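Local coordinates for protein capsid (Human calicivirus NLV/Boxer/2001/US, PDB 4RDJ) that probably forms, as the protruding domain of the norovirus capsid protein, the outer projections of the virion, the part that meets host glycans in related viruses, at residues D34-S39 against Q288-N293; T62-A67 against A103-P108; A213-T218 against M277-N282. All coordinates share one frame; numbering follows the deposited sequence.

Contact 1. Residues D34-S39 against Q288-N293; sequences DGMMVS and QTLPIN
Gln-288 reaches across the strand edge near Met-37 and Val-38, and its amide ends beside the backbone of Val-38. Val-38 N donates to Gln-288 OE1 at 3.1 Å with a nearly straight N-H...O angle of 166°. The N-H does not come in along a lone pair, however: it approaches from above the amide plane, 78° out of it. A bend in the glutamine chain at chi2 (107°) turns the amide this way, and the Val-38 side chain crosses the end of the glutamine at roughly a right angle, with CG2 3.6 Å from OE1. One water joins the backbones, accepting from Met-36 N at 3.2 Å and donating to Gln-288 O at 3.0 Å. Farther along, Met-36 and Leu-290 meet by their methyl groups, a bend at chi3 of the methionine bringing Met-36 CE round to 4.0 Å from Leu-290 CD1. Phe-269 and Tyr-257 pack against both residues. Ile-292 lies over the other end of the segment, its CG2 3.7 Å from Asp-34 O and its CD1 3.9 Å from Asp-34 CA. Asp-34 OD2 is hydrogen-bonded to Thr-220 OG1. The loop 288-293 thus lies along a short strand that pairs on with strand 213-220, where Asp-34 and Gly-35 both face Thr-218 in a classic beta bulge.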
# COMPACT_ATOMS: atom_id res chain seq x y z
N ASP B 34 -11.64 -5.72 6.59
CA ASP B 34 -13.09 -5.59 6.75
C ASP B 34 -13.68 -6.61 7.71
O ASP B 34 -14.90 -6.81 7.76
CB ASP B 34 -13.80 -5.61 5.39
CG ASP B 34 -13.71 -6.96 4.70
OD1 ASP B 34 -12.97 -7.83 5.18
OD2 ASP B 34 -14.41 -7.15 3.69
N GLY B 35 -12.82 -7.26 8.49
CA GLY B 35 -13.29 -8.19 9.49
C GLY B 35 -12.20 -8.78 10.36
O GLY B 35 -11.00 -8.60 10.10
N MET B 36 -12.64 -9.48 11.40
CA MET B 36 -11.79 -10.35 12.21
C MET B 36 -12.45 -11.72 12.24
O MET B 36 -13.67 -11.81 12.09
CB MET B 36 -11.68 -9.84 13.65
CG MET B 36 -10.69 -8.71 13.85
SD MET B 36 -10.54 -8.26 15.58
CE MET B 36 -11.96 -7.19 15.81
N MET B 37 -11.65 -12.76 12.44
CA MET B 37 -12.18 -14.12 12.55
C MET B 37 -11.24 -14.98 13.36
O MET B 37 -10.07 -14.64 13.55
CB MET B 37 -12.35 -14.75 11.16
CG MET B 37 -11.02 -15.10 10.49
SD MET B 37 -11.19 -15.94 8.89
CE MET B 37 -11.40 -17.65 9.40
N VAL B 38 -11.76 -16.10 13.85
CA VAL B 38 -10.91 -17.17 14.35
C VAL B 38 -11.04 -18.31 13.34
O VAL B 38 -12.03 -18.38 12.61
CB VAL B 38 -11.32 -17.64 15.75
CG1 VAL B 38 -11.06 -16.54 16.77
CG2 VAL B 38 -12.79 -18.09 15.78
N SER B 39 -10.03 -19.16 13.27
CA SER B 39 -10.06 -20.23 12.27
C SER B 39 -11.11 -21.28 12.63
O SER B 39 -11.40 -21.51 13.80
CB SER B 39 -8.67 -20.87 12.08
OG SER B 39 -8.13 -21.32 13.30
N GLN B 288 -15.50 -11.95 15.25
CA GLN B 288 -16.19 -11.73 13.98
C GLN B 288 -17.45 -10.88 14.16
O GLN B 288 -17.91 -10.23 13.22
CB GLN B 288 -16.54 -13.06 13.33
CG GLN B 288 -15.34 -13.94 13.01
CD GLN B 288 -15.18 -15.15 13.93
OE1 GLN B 288 -14.81 -16.24 13.48
NE2 GLN B 288 -15.46 -14.96 15.23
N THR B 289 -18.01 -10.91 15.36
CA THR B 289 -19.26 -10.19 15.63
C THR B 289 -19.03 -8.74 16.08
O THR B 289 -19.98 -7.97 16.21
CB THR B 289 -20.10 -10.92 16.70
OG1 THR B 289 -19.44 -10.84 17.97
CG2 THR B 289 -20.29 -12.38 16.32
N LEU B 290 -17.77 -8.38 16.29
CA LEU B 290 -17.43 -7.03 16.72
C LEU B 290 -17.51 -6.04 15.57
O LEU B 290 -17.27 -6.40 14.41
CB LEU B 290 -16.02 -7.00 17.31
CG LEU B 290 -15.79 -7.80 18.59
CD1 LEU B 290 -14.30 -7.90 18.92
CD2 LEU B 290 -16.57 -7.19 19.76
N PRO B 291 -17.85 -4.77 15.87
CA PRO B 291 -17.74 -3.72 14.86
C PRO B 291 -16.31 -3.66 14.35
O PRO B 291 -15.37 -3.99 15.09
CB PRO B 291 -18.06 -2.44 15.65
CG PRO B 291 -18.83 -2.90 16.83
CD PRO B 291 -18.28 -4.25 17.17
N ILE B 292 -16.14 -3.23 13.11
CA ILE B 292 -14.81 -3.26 12.50
C ILE B 292 -14.12 -1.90 12.54
O ILE B 292 -13.01 -1.75 12.02
CB ILE B 292 -14.84 -3.80 11.06
CG1 ILE B 292 -15.64 -2.86 10.14
CG2 ILE B 292 -15.43 -5.20 11.03
CD1 ILE B 292 -15.48 -3.20 8.66
N ASN B 293 -14.76 -0.91 13.17
CA ASN B 293 -14.22 0.44 13.21
C ASN B 293 -13.63 0.82 14.57
O ASN B 293 -13.44 2.00 14.88
CB ASN B 293 -15.27 1.47 12.78
CG ASN B 293 -16.41 1.59 13.77
OD1 ASN B 293 -16.66 0.69 14.56
ND2 ASN B 293 -17.12 2.72 13.73
O HOH W 1 -15.83 -9.14 11.41

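Contact 2. Residues T62-A67 against A103-P108; sequences TTTVSA and APLGFP
This is a buried loop-to-loop contact near the centre of the chain, joining the segment that leads toward strand 72-80 to a type II beta turn, Pro-104 to Phe-107, that precedes strand 113-121. One direct hydrogen bond ties the two backbones: Gly-106 N donates to Thr-62 O at 2.8 Å, in the carbonyl plane and with an N-H...O angle of 166°. Gly-106 occupies the third position of the turn at a positive phi of 89°, where a side chain would run into the carbonyl oxygen of Leu-105. The turn is closed by its own bond from Phe-107 N to Pro-104 O. Thr-62 fits its CG2 methyl against the start of the turn, 3.6 Å from Ala-103 O and 4.0 Å from Ala-103 CB. The other branch, OG1, lies between the backbone N and the carbonyl carbon (chi1 52°) and takes a hydrogen bond from a water at 2.8 Å, which also donates to Phe-107 O at 2.7 Å. Asn-50 grips the same pair of atoms, so the water and the asparagine both bridge the loops here. Thr-64 and Leu-105 run alongside one another, pointing opposite ways, with Thr-64 CG2 pressed to 3.4 Å from Leu-105 CB, a tight fit for two carbons. The second subunit is close by: Glu-236 of that subunit is hydrogen-bonded to Ser-66 OG, and Ala-67 meets Ala-67 of the second subunit. Within the chain, helix 235-244 packs on Thr-63 and Val-65, while strands 72-80 and 83-89 take up Phe-107.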
# COMPACT_ATOMS: atom_id res chain seq x y z
N THR B 62 9.08 -12.43 4.42
CA THR B 62 9.18 -11.48 3.32
C THR B 62 8.55 -10.14 3.68
O THR B 62 8.31 -9.30 2.82
CB THR B 62 8.52 -12.04 2.05
OG1 THR B 62 7.18 -12.47 2.34
CG2 THR B 62 9.31 -13.24 1.53
N THR B 63 8.31 -9.93 4.96
CA THR B 63 7.61 -8.73 5.41
C THR B 63 8.37 -7.44 5.15
O THR B 63 9.59 -7.38 5.35
CB THR B 63 7.25 -8.87 6.90
OG1 THR B 63 6.50 -10.07 7.07
CG2 THR B 63 6.43 -7.68 7.39
N THR B 64 7.64 -6.43 4.66
CA THR B 64 8.17 -5.10 4.40
C THR B 64 7.56 -4.08 5.35
O THR B 64 6.56 -4.34 6.02
CB THR B 64 7.80 -4.60 2.97
OG1 THR B 64 6.38 -4.68 2.79
CG2 THR B 64 8.50 -5.43 1.92
N VAL B 65 8.15 -2.89 5.35
CA VAL B 65 7.58 -1.78 6.10
C VAL B 65 6.28 -1.29 5.45
O VAL B 65 5.26 -1.14 6.12
CB VAL B 65 8.58 -0.63 6.23
CG1 VAL B 65 7.93 0.56 6.92
CG2 VAL B 65 9.79 -1.10 7.04
N SER B 66 6.32 -1.05 4.14
CA SER B 66 5.21 -0.40 3.45
C SER B 66 4.19 -1.35 2.84
O SER B 66 4.54 -2.36 2.24
CB SER B 66 5.75 0.51 2.34
OG SER B 66 4.71 1.24 1.71
N ALA B 67 2.91 -0.98 2.96
CA ALA B 67 1.84 -1.71 2.27
C ALA B 67 2.01 -1.65 0.75
O ALA B 67 1.44 -2.47 0.03
CB ALA B 67 0.46 -1.16 2.68
N ALA B 103 12.15 -15.19 -0.05
CA ALA B 103 11.93 -14.65 -1.38
C ALA B 103 12.18 -13.15 -1.26
O ALA B 103 12.39 -12.65 -0.16
CB ALA B 103 10.50 -14.92 -1.85
N PRO B 104 12.18 -12.42 -2.39
CA PRO B 104 12.30 -10.96 -2.25
C PRO B 104 11.22 -10.39 -1.34
O PRO B 104 10.12 -10.94 -1.26
CB PRO B 104 12.12 -10.47 -3.69
CG PRO B 104 12.59 -11.61 -4.53
CD PRO B 104 12.15 -12.85 -3.80
N LEU B 105 11.52 -9.28 -0.66
CA LEU B 105 10.52 -8.70 0.23
C LEU B 105 9.23 -8.35 -0.53
O LEU B 105 9.28 -7.88 -1.66
CB LEU B 105 11.08 -7.46 0.94
CG LEU B 105 12.36 -7.70 1.73
CD1 LEU B 105 12.73 -6.42 2.48
CD2 LEU B 105 12.18 -8.86 2.71
N GLY B 106 8.09 -8.60 0.12
CA GLY B 106 6.79 -8.31 -0.47
C GLY B 106 6.20 -9.44 -1.29
O GLY B 106 5.02 -9.42 -1.63
N PHE B 107 7.02 -10.43 -1.63
CA PHE B 107 6.57 -11.53 -2.47
C PHE B 107 5.28 -12.16 -1.93
O PHE B 107 5.15 -12.37 -0.74
CB PHE B 107 7.67 -12.59 -2.54
CG PHE B 107 7.61 -13.46 -3.74
CD1 PHE B 107 8.24 -13.08 -4.92
CD2 PHE B 107 6.91 -14.65 -3.71
CE1 PHE B 107 8.18 -13.89 -6.04
CE2 PHE B 107 6.85 -15.46 -4.82
CZ PHE B 107 7.48 -15.08 -5.99
N PRO B 108 4.31 -12.47 -2.82
CA PRO B 108 3.07 -13.12 -2.34
C PRO B 108 3.35 -14.39 -1.54
O PRO B 108 4.25 -15.16 -1.90
CB PRO B 108 2.33 -13.48 -3.63
CG PRO B 108 2.87 -12.55 -4.67
CD PRO B 108 4.30 -12.22 -4.27
O HOH W 2 6.17 -14.47 0.70

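Contact 3. Residues A213-T218 against M277-N282; sequences AIVYFT and MTCVPN
Strands 213-220 and 276-279 pair antiparallel over a short run, with Ala-213 and Cys-279 as a hydrogen-bonded pair and Ile-214 and Thr-278 as a non-hydrogen-bonded one. The first pair exchanges Ala-213 N to Cys-279 O at 2.9 Å and Cys-279 N to Ala-213 O at 3.0 Å. Beyond it, Val-215 N donates to Met-277 O at 2.8 Å. Just past this bond, Met-277 N gives its hydrogen to a water that also lies close to Val-215 O. The two segments run 116° apart, well short of a straight antiparallel alignment, and the pairing is brief. Ala-213 and Cys-279 put their side chains on the same face of the sheet; Val-215 brings CG2 to Cys-279 SG at 3.8 Å. Farther along, Ala-213 CB packs on the ring of Pro-281, 4.0 Å from its CG. Met-277 runs out from the strand with CG trans to the backbone N (chi1 -158°) and bends at chi3, which brings its end to the edge of the Phe-217 ring. Its SD sits 5.2 Å from the ring centroid, 81° off the ring normal, and its CE touches Phe-217 CZ at 3.8 Å: an edge-on Met-aromatic contact, with the two side chains crossing at about a right angle. Val-215 CG1 covers part of one face of that ring. Thr-278 OG1 is hydrogen-bonded to Glu-212 OE1. Strand 213-220 also pairs with 35-37 and 228-231, and strand 276-279 pairs with 265-272, whose Phe-269 packs on Val-215 and Met-277.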
# COMPACT_ATOMS: atom_id res chain seq x y z
N ALA B 213 -7.70 -18.29 21.08
CA ALA B 213 -7.64 -18.59 19.66
C ALA B 213 -6.96 -17.42 18.96
O ALA B 213 -7.17 -16.26 19.32
CB ALA B 213 -9.06 -18.79 19.10
N ILE B 214 -6.13 -17.73 17.96
CA ILE B 214 -5.47 -16.70 17.17
C ILE B 214 -6.51 -15.85 16.44
O ILE B 214 -7.49 -16.38 15.88
CB ILE B 214 -4.51 -17.32 16.14
CG1 ILE B 214 -3.42 -18.12 16.87
CG2 ILE B 214 -3.91 -16.25 15.21
CD1 ILE B 214 -2.54 -18.95 15.96
N VAL B 215 -6.31 -14.54 16.46
CA VAL B 215 -7.18 -13.62 15.73
C VAL B 215 -6.63 -13.36 14.33
O VAL B 215 -5.45 -13.05 14.17
CB VAL B 215 -7.33 -12.27 16.46
CG1 VAL B 215 -8.13 -11.28 15.61
CG2 VAL B 215 -7.97 -12.48 17.84
N TYR B 216 -7.48 -13.52 13.33
CA TYR B 216 -7.08 -13.21 11.96
C TYR B 216 -7.83 -11.98 11.49
O TYR B 216 -9.03 -11.86 11.71
CB TYR B 216 -7.36 -14.39 11.03
CG TYR B 216 -6.58 -15.62 11.41
CD1 TYR B 216 -5.27 -15.79 10.98
CD2 TYR B 216 -7.15 -16.60 12.22
CE1 TYR B 216 -4.54 -16.90 11.33
CE2 TYR B 216 -6.42 -17.72 12.59
CZ TYR B 216 -5.12 -17.86 12.14
OH TYR B 216 -4.39 -18.97 12.49
N PHE B 217 -7.10 -11.07 10.85
CA PHE B 217 -7.68 -9.89 10.23
C PHE B 217 -7.96 -10.24 8.78
O PHE B 217 -7.09 -10.76 8.09
CB PHE B 217 -6.72 -8.71 10.39
CG PHE B 217 -6.34 -8.46 11.81
CD1 PHE B 217 -7.15 -7.68 12.62
CD2 PHE B 217 -5.23 -9.08 12.37
CE1 PHE B 217 -6.84 -7.49 13.96
CE2 PHE B 217 -4.91 -8.89 13.69
CZ PHE B 217 -5.72 -8.09 14.49
N THR B 218 -9.18 -9.99 8.34
CA THR B 218 -9.59 -10.45 7.01
C THR B 218 -9.88 -9.31 6.05
O THR B 218 -10.23 -8.19 6.47
CB THR B 218 -10.83 -11.36 7.09
OG1 THR B 218 -11.93 -10.61 7.61
CG2 THR B 218 -10.55 -12.57 7.98
N MET B 277 -2.02 -11.89 17.68
CA MET B 277 -3.00 -11.54 18.70
C MET B 277 -3.90 -12.74 18.94
O MET B 277 -4.17 -13.52 18.02
CB MET B 277 -3.83 -10.37 18.17
CG MET B 277 -4.53 -9.55 19.20
SD MET B 277 -5.39 -8.22 18.34
CE MET B 277 -4.07 -7.14 17.81
N THR B 278 -4.37 -12.88 20.18
CA THR B 278 -5.39 -13.88 20.49
C THR B 278 -6.57 -13.28 21.24
O THR B 278 -6.51 -12.16 21.76
CB THR B 278 -4.83 -15.01 21.38
OG1 THR B 278 -4.50 -14.47 22.66
CG2 THR B 278 -3.60 -15.64 20.75
N CYS B 279 -7.65 -14.05 21.30
CA CYS B 279 -8.81 -13.68 22.08
C CYS B 279 -9.39 -14.95 22.67
O CYS B 279 -8.95 -16.05 22.33
CB CYS B 279 -9.85 -12.99 21.21
SG CYS B 279 -10.66 -14.09 20.01
N VAL B 280 -10.37 -14.80 23.55
CA VAL B 280 -11.15 -15.93 24.02
C VAL B 280 -12.55 -15.79 23.45
O VAL B 280 -13.35 -15.00 23.96
CB VAL B 280 -11.20 -15.98 25.55
CG1 VAL B 280 -12.24 -16.98 26.01
CG2 VAL B 280 -9.83 -16.31 26.11
N PRO B 281 -12.85 -16.55 22.38
CA PRO B 281 -14.17 -16.45 21.74
C PRO B 281 -15.30 -16.76 22.70
O PRO B 281 -15.19 -17.65 23.54
CB PRO B 281 -14.10 -17.53 20.65
CG PRO B 281 -12.67 -17.74 20.39
CD PRO B 281 -11.96 -17.50 21.70
N ASN B 282 -16.39 -16.01 22.57
CA ASN B 282 -17.59 -16.22 23.37
C ASN B 282 -18.62 -17.09 22.64
O ASN B 282 -18.52 -17.30 21.43
CB ASN B 282 -18.22 -14.88 23.76
CG ASN B 282 -18.11 -13.82 22.66
OD1 ASN B 282 -17.57 -14.08 21.59
ND2 ASN B 282 -18.61 -12.63 22.94
O HOH W 3 -2.94 -12.46 15.13

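Overall arrangement
Contacts 1 and 3 both reach the same curled antiparallel sheet, contact 1 through strand 35-37 on one side only; their centres are about 9 Å apart, and they meet where strand 35-37 runs beside 213-220. Contact 3 is a buried strand pairing made of backbone bonds and apolar side chains; contact 1 is a surface contact, in which a glutamine amide and a water stand in for regular pairing. Contact 2 lies about 25 Å from contact 1 and about 24 Å from contact 3, between centres, in the interior near the second sheet. Its loops are joined by one backbone bond and threonine side chains, and it alone of the three reaches the second subunit. This placement is consistent with a junction between the P1 and P2 subdomains.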